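SCO1/SenC family lipoprotein (Bacillus anthracis, PDB 4HDE) probably acts as a membrane-attached, thioredoxin-fold copper chaperone or thiol-disulfide protein in cytochrome c oxidase assembly. Local coordinates at residues Gly105-Leu108 and Glu109-Thr112; Ile111-Phe114 and Ser115-Phe119. One frame throughout, in Å; residues are numbered along the deposited sequence.

Contact 1. Residues Gly105-Leu108 and Glu109-Thr112; sequences GYSL and EDIT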
ATOM      1  N   GLY A 105      12.914  -5.760   0.404  1.00 14.11           N
ATOM      2  CA  GLY A 105      13.830  -6.769  -0.101  1.00 16.92           C
ATOM      3  C   GLY A 105      14.523  -6.410  -1.400  1.00 16.06           C
ATOM      4  O   GLY A 105      15.438  -7.094  -1.831  1.00 20.48           O
ATOM      5  N   TYR A 106      14.084  -5.311  -1.997  1.00 15.28           N
ATOM      6  CA  TYR A 106      14.577  -4.808  -3.266  1.00 16.13           C
ATOM      7  C   TYR A 106      15.512  -3.629  -2.998  1.00 14.19           C
ATOM      8  O   TYR A 106      15.662  -3.200  -1.861  1.00 15.92           O
ATOM      9  CB  TYR A 106      13.375  -4.363  -4.108  1.00 15.47           C
ATOM     10  CG  TYR A 106      12.285  -3.695  -3.300  1.00 14.94           C
ATOM     11  CD1 TYR A 106      11.081  -4.339  -3.057  1.00 15.06           C
ATOM     12  CD2 TYR A 106      12.467  -2.426  -2.774  1.00 14.96           C
ATOM     13  CE1 TYR A 106      10.084  -3.733  -2.317  1.00 14.12           C
ATOM     14  CE2 TYR A 106      11.485  -1.814  -2.021  1.00 15.21           C
ATOM     15  CZ  TYR A 106      10.294  -2.468  -1.798  1.00 13.53           C
ATOM     16  OH  TYR A 106       9.299  -1.864  -1.071  1.00 13.42           O
ATOM     17  N   SER A 107      16.158  -3.111  -4.035  1.00 15.79           N
ATOM     18  CA  SER A 107      17.024  -1.946  -3.860  1.00 17.01           C
ATOM     19  C   SER A 107      16.228  -0.638  -3.850  1.00 15.54           C
ATOM     20  O   SER A 107      15.071  -0.582  -4.276  1.00 14.98           O
ATOM     21  CB  SER A 107      18.080  -1.888  -4.968  1.00 18.52           C
ATOM     22  OG  SER A 107      17.467  -1.575  -6.205  1.00 19.13           O
ATOM     23  N   LEU A 108      16.866   0.423  -3.373  1.00 15.72           N
ATOM     24  CA  LEU A 108      16.245   1.732  -3.431  1.00 15.56           C
ATOM     25  C   LEU A 108      16.000   2.136  -4.890  1.00 15.43           C
ATOM     26  O   LEU A 108      14.943   2.668  -5.222  1.00 15.66           O
ATOM     27  CB  LEU A 108      17.118   2.765  -2.722  1.00 18.39           C
ATOM     28  CG  LEU A 108      16.619   4.211  -2.751  1.00 17.30           C
ATOM     29  CD1 LEU A 108      15.256   4.350  -2.102  1.00 17.99           C
ATOM     30  CD2 LEU A 108      17.624   5.091  -2.042  1.00 19.57           C
ATOM     31  N   GLU A 109      16.966   1.866  -5.762  1.00 15.77           N
ATOM     32  CA  GLU A 109      16.782   2.146  -7.180  1.00 16.44           C
ATOM     33  C   GLU A 109      15.549   1.427  -7.738  1.00 18.01           C
ATOM     34  O   GLU A 109      14.756   2.019  -8.471  1.00 16.51           O
ATOM     35  CB  GLU A 109      18.027   1.776  -7.982  1.00 19.79           C
ATOM     36  CG  GLU A 109      17.890   2.074  -9.462  1.00 34.28           C
ATOM     37  CD  GLU A 109      19.206   1.969 -10.217  1.00 40.69           C
ATOM     38  OE1 GLU A 109      20.249   1.706  -9.579  1.00 44.28           O
ATOM     39  OE2 GLU A 109      19.192   2.159 -11.452  1.00 38.86           O
ATOM     40  N   ASP A 110      15.395   0.155  -7.382  1.00 15.62           N
ATOM     41  CA  ASP A 110      14.246  -0.656  -7.810  1.00 17.86           C
ATOM     42  C   ASP A 110      12.916  -0.010  -7.442  1.00 15.40           C
ATOM     43  O   ASP A 110      12.016   0.122  -8.280  1.00 15.83           O
ATOM     44  CB  ASP A 110      14.273  -2.055  -7.165  1.00 19.47           C
ATOM     45  CG  ASP A 110      15.376  -2.950  -7.699  1.00 26.97           C
ATOM     46  OD1 ASP A 110      15.847  -2.737  -8.840  1.00 24.60           O
ATOM     47  OD2 ASP A 110      15.753  -3.894  -6.964  1.00 24.71           O
ATOM     48  N   ILE A 111      12.769   0.360  -6.178  1.00 14.80           N
ATOM     49  CA  ILE A 111      11.479   0.869  -5.728  1.00 15.29           C
ATOM     50  C   ILE A 111      11.232   2.272  -6.271  1.00 14.72           C
ATOM     51  O   ILE A 111      10.085   2.667  -6.499  1.00 15.33           O
ATOM     52  CB  ILE A 111      11.315   0.786  -4.180  1.00 14.99           C
ATOM     53  CG1 ILE A 111       9.842   0.912  -3.779  1.00 17.17           C
ATOM     54  CG2 ILE A 111      12.197   1.808  -3.458  1.00 15.08           C
ATOM     55  CD1 ILE A 111       8.985  -0.197  -4.315  1.00 18.56           C
ATOM     56  N   THR A 112      12.309   3.012  -6.509  1.00 14.79           N
ATOM     57  CA  THR A 112      12.182   4.318  -7.142  1.00 16.06           C
ATOM     58  C   THR A 112      11.573   4.175  -8.541  1.00 16.64           C
ATOM     59  O   THR A 112      10.648   4.906  -8.913  1.00 16.79           O
ATOM     60  CB  THR A 112      13.544   5.025  -7.218  1.00 17.32           C
ATOM     61  OG1 THR A 112      14.011   5.273  -5.885  1.00 17.52           O
ATOM     62  CG2 THR A 112      13.435   6.344  -7.979  1.00 19.14           C
TER
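Tyr106 and Ile111 meet with the tyrosine ring set obliquely against CB and the CG1-CD1 branch of Ile111. Tyr106 CE2 comes within 3.4 Å of Ile111 CB. Further out on the ring, Tyr106 CZ lies 3.6 Å from Ile111 CD1. The ring reaches this position because CG of Tyr106 sits between its backbone N and carbonyl carbon, chi1 38°. The Tyr106 hydroxyl is hydrogen-bonded to the carbonyl of Ser75, and Phe17 meets the ring edge-to-face.

Ser107 and Asp110 each reach the other's backbone N with a side-chain oxygen and form a capping box. Ser107 is the N-cap residue of helix 108-119. Its OG accepts from Asp110 N at 2.9 Å. In return Ser107 N donates to Asp110 OD2 at 3.1 Å, coming from above the carboxylate plane, 39° out of it. The two bonds satisfy the N-H of Asp110, in the first turn, and that of Ser107 at the N-cap, and hold the carboxylate beside the chain entering the helix. A negative charge here would probably interact favourably with the helix dipole.

Leu108 O is gripped twice by Thr112. Thr112 N donates to Leu108 O at 3.0 Å. Thr112 OG1 donates to Leu108 O at 2.8 Å, from above the carbonyl plane. Thr112 chi1 of -64° sets OG1 beside its own N, turned back toward this carbonyl. Leu108 CD1 packs more loosely on Ile111 CG2, 4.2 Å away.

Contact 2. Residues Ile111-Phe114 and Ser115-Phe119; sequences ITKF and SKDNF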
ATOM      1  N   ILE A 111      12.769   0.360  -6.178  1.00 14.80           N
ATOM      2  CA  ILE A 111      11.479   0.869  -5.728  1.00 15.29           C
ATOM      3  C   ILE A 111      11.232   2.272  -6.271  1.00 14.72           C
ATOM      4  O   ILE A 111      10.085   2.667  -6.499  1.00 15.33           O
ATOM      5  CB  ILE A 111      11.315   0.786  -4.180  1.00 14.99           C
ATOM      6  CG1 ILE A 111       9.842   0.912  -3.779  1.00 17.17           C
ATOM      7  CG2 ILE A 111      12.197   1.808  -3.458  1.00 15.08           C
ATOM      8  CD1 ILE A 111       8.985  -0.197  -4.315  1.00 18.56           C
ATOM      9  N   THR A 112      12.309   3.012  -6.509  1.00 14.79           N
ATOM     10  CA  THR A 112      12.182   4.318  -7.142  1.00 16.06           C
ATOM     11  C   THR A 112      11.573   4.175  -8.541  1.00 16.64           C
ATOM     12  O   THR A 112      10.648   4.906  -8.913  1.00 16.79           O
ATOM     13  CB  THR A 112      13.544   5.025  -7.218  1.00 17.32           C
ATOM     14  OG1 THR A 112      14.011   5.273  -5.885  1.00 17.52           O
ATOM     15  CG2 THR A 112      13.435   6.344  -7.979  1.00 19.14           C
ATOM     16  N   LYS A 113      12.076   3.217  -9.309  1.00 15.38           N
ATOM     17  CA  LYS A 113      11.564   2.980 -10.649  1.00 15.36           C
ATOM     18  C   LYS A 113      10.135   2.445 -10.582  1.00 15.44           C
ATOM     19  O   LYS A 113       9.273   2.859 -11.354  1.00 16.44           O
ATOM     20  CB  LYS A 113      12.459   1.998 -11.412  1.00 18.69           C
ATOM     21  CG  LYS A 113      12.037   1.777 -12.855  1.00 21.38           C
ATOM     22  CD  LYS A 113      12.787   0.616 -13.481  1.00 22.80           C
ATOM     23  CE  LYS A 113      12.289   0.336 -14.891  1.00 24.02           C
ATOM     24  NZ  LYS A 113      10.830   0.005 -14.907  1.00 29.30           N
ATOM     25  N   PHE A 114       9.886   1.532  -9.649  1.00 15.79           N
ATOM     26  CA  PHE A 114       8.575   0.904  -9.508  1.00 15.43           C
ATOM     27  C   PHE A 114       7.514   1.953  -9.181  1.00 14.47           C
ATOM     28  O   PHE A 114       6.437   1.975  -9.776  1.00 15.85           O
ATOM     29  CB  PHE A 114       8.661  -0.167  -8.413  1.00 15.54           C
ATOM     30  CG  PHE A 114       7.363  -0.882  -8.132  1.00 14.67           C
ATOM     31  CD1 PHE A 114       6.992  -1.995  -8.874  1.00 15.51           C
ATOM     32  CD2 PHE A 114       6.536  -0.471  -7.102  1.00 13.51           C
ATOM     33  CE1 PHE A 114       5.807  -2.670  -8.595  1.00 15.25           C
ATOM     34  CE2 PHE A 114       5.355  -1.146  -6.817  1.00 14.44           C
ATOM     35  CZ  PHE A 114       4.992  -2.243  -7.573  1.00 15.15           C
ATOM     36  N   SER A 115       7.818   2.830  -8.233  1.00 14.60           N
ATOM     37  CA  SER A 115       6.889   3.893  -7.862  1.00 15.84           C
ATOM     38  C   SER A 115       6.636   4.865  -9.025  1.00 16.74           C
ATOM     39  O   SER A 115       5.492   5.270  -9.271  1.00 17.00           O
ATOM     40  CB  SER A 115       7.418   4.632  -6.631  1.00 15.87           C
ATOM     41  OG  SER A 115       6.526   5.654  -6.213  1.00 18.68           O
ATOM     42  N   LYS A 116       7.695   5.213  -9.754  1.00 16.60           N
ATOM     43  CA  LYS A 116       7.585   6.105 -10.905  1.00 19.78           C
ATOM     44  C   LYS A 116       6.720   5.501 -12.011  1.00 18.88           C
ATOM     45  O   LYS A 116       5.827   6.160 -12.545  1.00 23.70           O
ATOM     46  CB  LYS A 116       8.978   6.431 -11.460  1.00 22.26           C
ATOM     47  CG  LYS A 116       8.986   7.087 -12.836  1.00 23.02           C
ATOM     48  CD  LYS A 116      10.408   7.404 -13.316  1.00 27.44           C
ATOM     49  CE  LYS A 116      11.170   6.154 -13.756  1.00 30.67           C
ATOM     50  NZ  LYS A 116      10.823   5.703 -15.140  1.00 32.11           N
ATOM     51  N   ASP A 117       6.992   4.247 -12.354  1.00 17.21           N
ATOM     52  CA  ASP A 117       6.415   3.649 -13.549  1.00 18.14           C
ATOM     53  C   ASP A 117       5.004   3.130 -13.345  1.00 18.82           C
ATOM     54  O   ASP A 117       4.212   3.085 -14.291  1.00 22.36           O
ATOM     55  CB  ASP A 117       7.318   2.528 -14.070  1.00 22.21           C
ATOM     56  CG  ASP A 117       8.543   3.057 -14.785  1.00 27.27           C
ATOM     57  OD1 ASP A 117       8.622   4.287 -14.983  1.00 28.83           O
ATOM     58  OD2 ASP A 117       9.417   2.248 -15.162  1.00 33.02           O
ATOM     59  N   ASN A 118       4.688   2.744 -12.119  1.00 17.62           N
ATOM     60  CA  ASN A 118       3.391   2.135 -11.830  1.00 16.28           C
ATOM     61  C   ASN A 118       2.420   3.044 -11.096  1.00 17.76           C
ATOM     62  O   ASN A 118       1.208   2.948 -11.285  1.00 19.37           O
ATOM     63  CB  ASN A 118       3.591   0.847 -11.050  1.00 16.92           C
ATOM     64  CG  ASN A 118       4.379  -0.169 -11.831  1.00 18.13           C
ATOM     65  OD1 ASN A 118       3.849  -0.817 -12.731  1.00 19.36           O
ATOM     66  ND2 ASN A 118       5.666  -0.288 -11.522  1.00 19.49           N
ATOM     67  N   PHE A 119       2.948   3.924 -10.257  1.00 15.60           N
ATOM     68  CA  PHE A 119       2.099   4.770  -9.433  1.00 15.64           C
ATOM     69  C   PHE A 119       2.324   6.264  -9.651  1.00 16.71           C
ATOM     70  O   PHE A 119       1.767   7.078  -8.913  1.00 18.90           O
ATOM     71  CB  PHE A 119       2.254   4.397  -7.960  1.00 17.44           C
ATOM     72  CG  PHE A 119       1.740   3.023  -7.637  1.00 14.43           C
ATOM     73  CD1 PHE A 119       0.413   2.834  -7.270  1.00 14.46           C
ATOM     74  CD2 PHE A 119       2.570   1.918  -7.718  1.00 15.25           C
ATOM     75  CE1 PHE A 119      -0.070   1.576  -6.988  1.00 15.90           C
ATOM     76  CE2 PHE A 119       2.097   0.657  -7.443  1.00 15.45           C
ATOM     77  CZ  PHE A 119       0.771   0.484  -7.066  1.00 16.15           C
TER
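The Phe114 ring has Asn118 CG over one face, 4.2 Å above the plane and offset toward the rim. The ring and the amide plane are 43° apart. Asn118 ND2 comes obliquely to the ring, 3.4 Å from Phe114 CD1. The Phe119 ring receives Phe114 CE2 at its edge, near its plane, with Phe119 CE2 3.8 Å away. The two phenylalanines lie side by side and point the same way. Their planes make 48°, so the pair is oblique.

The Asn118 amide is held at both ends. Its ND2 donates to Phe114 O at 3.0 Å, in the carbonyl plane and on a lone pair. Its OD1 accepts from the backbone N of Glu13. Asn118 N also donates to Phe114 O, so this carbonyl takes two bonds from one residue. With chi1 of -62°, the amide carbon of Asn118 stands beside its own N, and ND2 can fold back to the same oxygen.

On another side of the helix, Asp117 joins two lysines in a salt-bridge network. Lys113 NZ meets OD2 of Asp117 at 2.7 Å. Lys116 NZ meets OD1 of Asp117 on the syn side at 2.6 Å. The carboxylate thus has one lysine on each oxygen, which probably favours its charged form.

Phe15, Phe17 and Phe74 meet the ring of Phe114, while Phe39 and Tyr138 meet that of Phe119. The arrangement is that of an amphipathic helix, its aromatic side packed on the central sheet and on the segment around strand 16-18, in a thioredoxin-like fold.

Overall arrangement
Both contacts belong to helix 108-119 and share Ile111 and Thr112; their centres are about 9 Å apart. Contact 1 is a surface contact where the loop after strand 100-103 enters the helix. Contact 2 continues along the helix and is partly buried. Polar side chains do different work in each. In contact 1 they bind the backbone of the first turn. In contact 2 charged groups pair with one another on the exposed side, while the buried amide bonds to backbone. The apolar parts also differ: contact 1 packs one tyrosine on one isoleucine, whereas contact 2 adds two phenylalanines to an aromatic cluster. Phe17 touches rings of both contacts.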